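3-dehydroshikimate dehydratase (Bacillus anthracis, PDB 3DX5) catalyses the manganese-dependent dehydration of 3-dehydroshikimate to 3,4-dihydroxybenzoate, a step in the biosynthesis of the siderophore petrobactin. Local coordinates at residues N99-F113 against M137-T151. Numbering follows the deposited sequence.
With MN (manganese (II) ion), chain B; DHB (3,4-dihydroxybenzoic acid), chain D.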
loop_
_atom_site.group_PDB
_atom_site.type_symbol
_atom_site.label_atom_id
_atom_site.label_comp_id
_atom_site.label_asym_id
_atom_site.label_seq_id
_atom_site.Cartn_x
_atom_site.Cartn_y
_atom_site.Cartn_z
ATOM N N ASN A 99 -14.198 -13.946 -14.908
ATOM C CA ASN A 99 -13.625 -13.985 -16.244
ATOM C C ASN A 99 -12.999 -12.646 -16.654
ATOM O O ASN A 99 -12.824 -12.401 -17.864
ATOM C CB ASN A 99 -14.694 -14.418 -17.270
ATOM C CG ASN A 99 -15.804 -13.370 -17.448
ATOM O OD1 ASN A 99 -15.954 -12.429 -16.641
ATOM N ND2 ASN A 99 -16.560 -13.505 -18.528
ATOM N N LYS A 100 -12.664 -11.769 -15.693
ATOM C CA LYS A 100 -12.100 -10.457 -16.053
ATOM C C LYS A 100 -10.852 -10.098 -15.251
ATOM O O LYS A 100 -10.791 -10.354 -14.025
ATOM C CB LYS A 100 -13.144 -9.334 -15.830
ATOM C CG LYS A 100 -14.465 -9.543 -16.537
ATOM C CD LYS A 100 -15.483 -8.434 -16.199
ATOM C CE LYS A 100 -16.854 -8.739 -16.825
ATOM N NZ LYS A 100 -17.445 -10.042 -16.371
ATOM N N ILE A 101 -9.868 -9.510 -15.946
ATOM C CA ILE A 101 -8.625 -8.992 -15.390
ATOM C C ILE A 101 -8.447 -7.518 -15.805
ATOM O O ILE A 101 -8.412 -7.191 -17.004
ATOM C CB ILE A 101 -7.376 -9.759 -15.917
ATOM C CG1 ILE A 101 -7.453 -11.256 -15.593
ATOM C CG2 ILE A 101 -6.080 -9.145 -15.356
ATOM C CD1 ILE A 101 -7.707 -11.612 -14.079
ATOM N N ARG A 102 -8.289 -6.640 -14.822
ATOM C CA ARG A 102 -8.095 -5.231 -15.098
ATOM C C ARG A 102 -6.592 -4.946 -15.214
ATOM O O ARG A 102 -5.793 -5.375 -14.377
ATOM C CB ARG A 102 -8.711 -4.411 -13.941
ATOM C CG ARG A 102 -8.688 -2.855 -14.081
ATOM C CD ARG A 102 -7.279 -2.162 -13.965
ATOM N NE ARG A 102 -6.438 -2.489 -12.802
ATOM C CZ ARG A 102 -6.523 -1.877 -11.624
ATOM N NH1 ARG A 102 -5.696 -2.229 -10.629
ATOM N NH2 ARG A 102 -7.445 -0.915 -11.445
ATOM N N THR A 103 -6.208 -4.220 -16.250
ATOM C CA THR A 103 -4.837 -3.731 -16.353
ATOM C C THR A 103 -4.829 -2.322 -16.918
ATOM O O THR A 103 -5.887 -1.787 -17.277
ATOM C CB THR A 103 -3.908 -4.700 -17.149
ATOM O OG1 THR A 103 -2.546 -4.290 -16.982
ATOM C CG2 THR A 103 -4.225 -4.708 -18.667
ATOM N N PHE A 104 -3.655 -1.705 -16.928
ATOM C CA PHE A 104 -3.467 -0.343 -17.442
ATOM C C PHE A 104 -2.676 -0.418 -18.726
ATOM O O PHE A 104 -1.847 -1.319 -18.884
ATOM C CB PHE A 104 -2.735 0.530 -16.413
ATOM C CG PHE A 104 -3.558 0.786 -15.178
ATOM C CD1 PHE A 104 -4.616 1.690 -15.208
ATOM C CD2 PHE A 104 -3.312 0.086 -14.003
ATOM C CE1 PHE A 104 -5.405 1.905 -14.091
ATOM C CE2 PHE A 104 -4.091 0.320 -12.865
ATOM C CZ PHE A 104 -5.130 1.210 -12.915
ATOM N N ALA A 105 -2.913 0.505 -19.645
ATOM C CA ALA A 105 -2.228 0.472 -20.927
ATOM C C ALA A 105 -1.073 1.458 -20.891
ATOM O O ALA A 105 -1.202 2.607 -21.315
ATOM C CB ALA A 105 -3.190 0.811 -22.059
ATOM N N GLY A 106 0.054 1.004 -20.374
ATOM C CA GLY A 106 1.253 1.829 -20.320
ATOM C C GLY A 106 1.346 2.680 -19.074
ATOM O O GLY A 106 0.420 2.720 -18.274
ATOM N N GLN A 107 2.473 3.371 -18.935
ATOM C CA GLN A 107 2.804 4.107 -17.718
ATOM C C GLN A 107 3.125 5.579 -18.040
ATOM O O GLN A 107 3.754 6.266 -17.238
ATOM C CB GLN A 107 4.047 3.487 -17.042
ATOM C CG GLN A 107 3.933 2.032 -16.554
ATOM C CD GLN A 107 5.299 1.471 -16.093
ATOM O OE1 GLN A 107 6.278 1.441 -16.855
ATOM N NE2 GLN A 107 5.359 1.041 -14.849
ATOM N N LYS A 108 2.743 6.048 -19.224
ATOM C CA LYS A 108 2.821 7.485 -19.551
ATOM C C LYS A 108 1.692 7.815 -20.492
ATOM O O LYS A 108 1.102 6.909 -21.117
ATOM C CB LYS A 108 4.171 7.857 -20.170
ATOM C CG LYS A 108 4.402 7.217 -21.540
ATOM C CD LYS A 108 5.844 7.454 -22.009
ATOM C CE LYS A 108 6.091 6.755 -23.324
ATOM N NZ LYS A 108 7.378 7.221 -23.941
ATOM N N GLY A 109 1.380 9.104 -20.562
ATOM C CA GLY A 109 0.287 9.633 -21.375
ATOM C C GLY A 109 0.419 9.328 -22.861
ATOM O O GLY A 109 1.528 9.212 -23.364
ATOM N N SER A 110 -0.711 9.217 -23.567
ATOM C CA SER A 110 -0.687 8.912 -25.011
ATOM C C SER A 110 0.149 9.893 -25.817
ATOM O O SER A 110 0.804 9.494 -26.777
ATOM C CB SER A 110 -2.107 8.864 -25.600
ATOM O OG SER A 110 -2.804 10.056 -25.284
ATOM N N ALA A 111 0.117 11.174 -25.444
ATOM C CA ALA A 111 0.842 12.207 -26.186
ATOM C C ALA A 111 2.353 12.004 -26.093
ATOM O O ALA A 111 3.086 12.573 -26.899
ATOM C CB ALA A 111 0.473 13.630 -25.700
ATOM N N ASP A 112 2.800 11.207 -25.125
ATOM C CA ASP A 112 4.225 10.993 -24.914
ATOM C C ASP A 112 4.779 9.735 -25.568
ATOM O O ASP A 112 5.963 9.448 -25.412
ATOM C CB ASP A 112 4.556 10.946 -23.419
ATOM C CG ASP A 112 4.415 12.309 -22.748
ATOM O OD1 ASP A 112 4.692 13.359 -23.376
ATOM O OD2 ASP A 112 4.026 12.326 -21.578
ATOM N N PHE A 113 3.932 8.971 -26.260
ATOM C CA PHE A 113 4.395 7.813 -27.028
ATOM C C PHE A 113 4.800 8.277 -28.413
ATOM O O PHE A 113 4.097 9.087 -28.995
ATOM C CB PHE A 113 3.281 6.791 -27.191
ATOM C CG PHE A 113 3.097 5.889 -26.003
ATOM C CD1 PHE A 113 2.447 6.343 -24.841
ATOM C CD2 PHE A 113 3.558 4.586 -26.047
ATOM C CE1 PHE A 113 2.270 5.505 -23.752
ATOM C CE2 PHE A 113 3.378 3.728 -24.952
ATOM C CZ PHE A 113 2.730 4.188 -23.804
HETATM N N MSE A 137 -11.341 -15.461 -20.951
HETATM C CA MSE A 137 -11.284 -14.353 -20.016
HETATM C C MSE A 137 -11.015 -13.065 -20.774
HETATM O O MSE A 137 -10.371 -13.079 -21.817
HETATM C CB MSE A 137 -10.170 -14.606 -18.996
HETATM C CG MSE A 137 -10.459 -15.775 -18.045
HETATM SE SE MSE A 137 -8.861 -16.194 -17.021
HETATM C CE MSE A 137 -9.371 -17.933 -16.194
ATOM N N TYR A 138 -11.510 -11.954 -20.239
ATOM C CA TYR A 138 -11.397 -10.651 -20.877
ATOM C C TYR A 138 -10.372 -9.806 -20.168
ATOM O O TYR A 138 -10.299 -9.810 -18.908
ATOM C CB TYR A 138 -12.741 -9.919 -20.887
ATOM C CG TYR A 138 -13.788 -10.663 -21.689
ATOM C CD1 TYR A 138 -13.866 -10.515 -23.085
ATOM C CD2 TYR A 138 -14.637 -11.584 -21.070
ATOM C CE1 TYR A 138 -14.794 -11.232 -23.846
ATOM C CE2 TYR A 138 -15.590 -12.312 -21.828
ATOM C CZ TYR A 138 -15.661 -12.102 -23.209
ATOM O OH TYR A 138 -16.565 -12.807 -23.954
ATOM N N VAL A 139 -9.622 -9.049 -20.980
ATOM C CA VAL A 139 -8.680 -8.058 -20.484
ATOM C C VAL A 139 -9.354 -6.689 -20.541
ATOM O O VAL A 139 -9.664 -6.178 -21.624
ATOM C CB VAL A 139 -7.382 -8.049 -21.359
ATOM C CG1 VAL A 139 -6.406 -6.943 -20.904
ATOM C CG2 VAL A 139 -6.742 -9.404 -21.319
ATOM N N LEU A 140 -9.561 -6.072 -19.382
ATOM C CA LEU A 140 -10.161 -4.748 -19.331
ATOM C C LEU A 140 -9.108 -3.689 -19.087
ATOM O O LEU A 140 -8.444 -3.692 -18.029
ATOM C CB LEU A 140 -11.194 -4.669 -18.203
ATOM C CG LEU A 140 -12.584 -5.231 -18.537
ATOM C CD1 LEU A 140 -12.520 -6.789 -18.741
ATOM C CD2 LEU A 140 -13.566 -4.865 -17.453
ATOM N N LEU A 141 -8.967 -2.761 -20.030
ATOM C CA LEU A 141 -8.098 -1.622 -19.802
ATOM C C LEU A 141 -8.896 -0.581 -19.070
ATOM O O LEU A 141 -10.046 -0.290 -19.429
ATOM C CB LEU A 141 -7.583 -1.030 -21.138
ATOM C CG LEU A 141 -6.841 -2.012 -22.060
ATOM C CD1 LEU A 141 -6.452 -1.291 -23.384
ATOM C CD2 LEU A 141 -5.624 -2.640 -21.386
ATOM N N GLU A 142 -8.295 -0.017 -18.043
ATOM C CA GLU A 142 -8.951 1.031 -17.263
ATOM C C GLU A 142 -8.639 2.411 -17.896
ATOM O O GLU A 142 -7.520 2.658 -18.298
ATOM C CB GLU A 142 -8.483 0.944 -15.798
ATOM C CG GLU A 142 -9.187 1.940 -14.899
ATOM C CD GLU A 142 -9.113 1.535 -13.456
ATOM O OE1 GLU A 142 -9.168 0.326 -13.147
ATOM O OE2 GLU A 142 -9.014 2.443 -12.629
ATOM N N THR A 143 -9.634 3.277 -18.036
ATOM C CA THR A 143 -9.408 4.632 -18.526
ATOM C C THR A 143 -8.712 5.452 -17.400
ATOM O O THR A 143 -9.273 5.633 -16.308
ATOM C CB THR A 143 -10.728 5.289 -18.947
ATOM O OG1 THR A 143 -11.649 5.166 -17.873
ATOM C CG2 THR A 143 -11.366 4.582 -20.219
ATOM N N HIS A 144 -7.494 5.908 -17.686
ATOM C CA HIS A 144 -6.594 6.515 -16.707
ATOM C C HIS A 144 -5.673 7.576 -17.301
ATOM O O HIS A 144 -5.160 7.372 -18.403
ATOM C CB HIS A 144 -5.672 5.443 -16.128
ATOM C CG HIS A 144 -5.866 5.256 -14.675
ATOM N ND1 HIS A 144 -4.847 5.405 -13.761
ATOM C CD2 HIS A 144 -6.996 5.024 -13.959
ATOM C CE1 HIS A 144 -5.327 5.185 -12.548
ATOM N NE2 HIS A 144 -6.631 4.959 -12.645
ATOM N N PRO A 145 -5.465 8.703 -16.561
ATOM C CA PRO A 145 -4.466 9.687 -16.984
ATOM C C PRO A 145 -3.063 9.032 -16.975
ATOM O O PRO A 145 -2.836 8.008 -16.295
ATOM C CB PRO A 145 -4.575 10.798 -15.926
ATOM C CG PRO A 145 -5.111 10.058 -14.689
ATOM C CD PRO A 145 -6.048 9.032 -15.240
ATOM N N ASN A 146 -2.155 9.578 -17.773
ATOM C CA ASN A 146 -0.779 9.035 -17.819
ATOM C C ASN A 146 -0.703 7.594 -18.316
ATOM O O ASN A 146 0.162 6.830 -17.903
ATOM C CB ASN A 146 -0.061 9.255 -16.447
ATOM C CG ASN A 146 -0.098 10.733 -16.025
ATOM O OD1 ASN A 146 -0.644 11.100 -14.974
ATOM N ND2 ASN A 146 0.385 11.588 -16.900
ATOM N N THR A 147 -1.651 7.222 -19.178
ATOM C CA THR A 147 -1.639 5.930 -19.874
ATOM C C THR A 147 -2.116 6.167 -21.310
ATOM O O THR A 147 -2.474 7.300 -21.660
ATOM C CB THR A 147 -2.548 4.866 -19.213
ATOM O OG1 THR A 147 -3.912 5.148 -19.518
ATOM C CG2 THR A 147 -2.337 4.781 -17.671
ATOM N N LEU A 148 -2.150 5.121 -22.129
ATOM C CA LEU A 148 -2.687 5.248 -23.498
ATOM C C LEU A 148 -4.190 5.528 -23.527
ATOM O O LEU A 148 -4.733 6.026 -24.539
ATOM C CB LEU A 148 -2.357 4.009 -24.335
ATOM C CG LEU A 148 -0.861 3.893 -24.768
ATOM C CD1 LEU A 148 -0.532 2.445 -25.126
ATOM C CD2 LEU A 148 -0.504 4.825 -25.954
ATOM N N THR A 149 -4.868 5.248 -22.415
ATOM C CA THR A 149 -6.321 5.502 -22.331
ATOM C C THR A 149 -6.634 6.822 -21.609
ATOM O O THR A 149 -7.673 6.958 -20.950
ATOM C CB THR A 149 -7.045 4.367 -21.610
ATOM O OG1 THR A 149 -6.546 4.269 -20.271
ATOM C CG2 THR A 149 -6.811 3.032 -22.321
ATOM N N ASP A 150 -5.741 7.792 -21.721
ATOM C CA ASP A 150 -5.938 9.050 -21.023
ATOM C C ASP A 150 -6.870 10.010 -21.759
ATOM O O ASP A 150 -7.158 11.076 -21.227
ATOM C CB ASP A 150 -4.596 9.743 -20.725
ATOM C CG ASP A 150 -3.802 10.084 -21.962
ATOM O OD1 ASP A 150 -4.174 9.694 -23.089
ATOM O OD2 ASP A 150 -2.745 10.731 -21.806
ATOM N N THR A 151 -7.285 9.696 -22.987
ATOM C CA THR A 151 -8.306 10.508 -23.633
ATOM C C THR A 151 -9.301 9.558 -24.293
ATOM O O THR A 151 -8.959 8.405 -24.593
ATOM C CB THR A 151 -7.763 11.483 -24.742
ATOM O OG1 THR A 151 -7.446 10.732 -25.916
ATOM C CG2 THR A 151 -6.527 12.323 -24.286
HETATM MN MN MN B . -10.115 3.280 -11.078
HETATM C C1 DHB D . -5.713 2.739 -9.091
HETATM C C2 DHB D . -6.930 2.989 -9.717
HETATM C C3 DHB D . -7.381 4.302 -9.889
HETATM O O3 DHB D . -8.564 4.629 -10.499
HETATM C C4 DHB D . -6.529 5.399 -9.423
HETATM O O4 DHB D . -6.994 6.653 -9.614
HETATM C C5 DHB D . -5.299 5.137 -8.825
HETATM C C6 DHB D . -4.906 3.796 -8.661
HETATM C C DHB D . -5.265 1.298 -8.902
HETATM O O1 DHB D . -4.183 0.984 -8.397
HETATM O O2 DHB D . -6.076 0.310 -9.272
HETATM O O HOH W 1 -4.787 2.521 -18.737
HETATM O O HOH W 2 -1.303 12.398 -23.303
#
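N99 O accepts a hydrogen bond from Y138 N and opens the parallel pairing of strands 100-103 and 138-142, neighbours in a TIM barrel joined by a beta-alpha-beta crossover through helix 115-134. The case illustrates how such a barrel builds its active site at the C-terminal ends of its strands. I101 donates to Y138 O and accepts from L140 N; T103 donates to L140 O and accepts from E142 N. K100, R102, Y138 and L140 share one face of the sheet; on the other, T103 CG2 packs against V139 CG1 and L141 CD2, toward the enclosing helices. R102, with CG anti to its own N (chi1 -176°), bends at the next two torsions and brings NH2 2.7 Å from E142 OE1 in a salt bridge. OE1 lies in the guanidinium plane, whereas NH2 comes to it from above the carboxylate plane. NH2 also donates to O2 of the bound dihydroxybenzoate, while E142 OE2 binds manganese at 2.1 Å, a metal also bound by D172, H198, E253 and O3 of the ligand. F104 sets CE2 over the guanidinium and points its CE1 edge at the face of H144, the probable proton acceptor, with ring planes 51° apart and CE1 3.4 Å from H144 CG. Beyond the strands, A105 O takes a nearly straight bond from L148 N (2.8 Å), and a water links A105 N to E142 O and T147 OG1. D150 grips S110 twice: OD2 accepts a hydrogen bond from S110 N, and OD1 receives S110 OG at 2.6 Å on its syn lone pair. L148 CD2 sits over one face of the F113 ring, 3.6 Å from its centroid; K108 CE covers the opposite face.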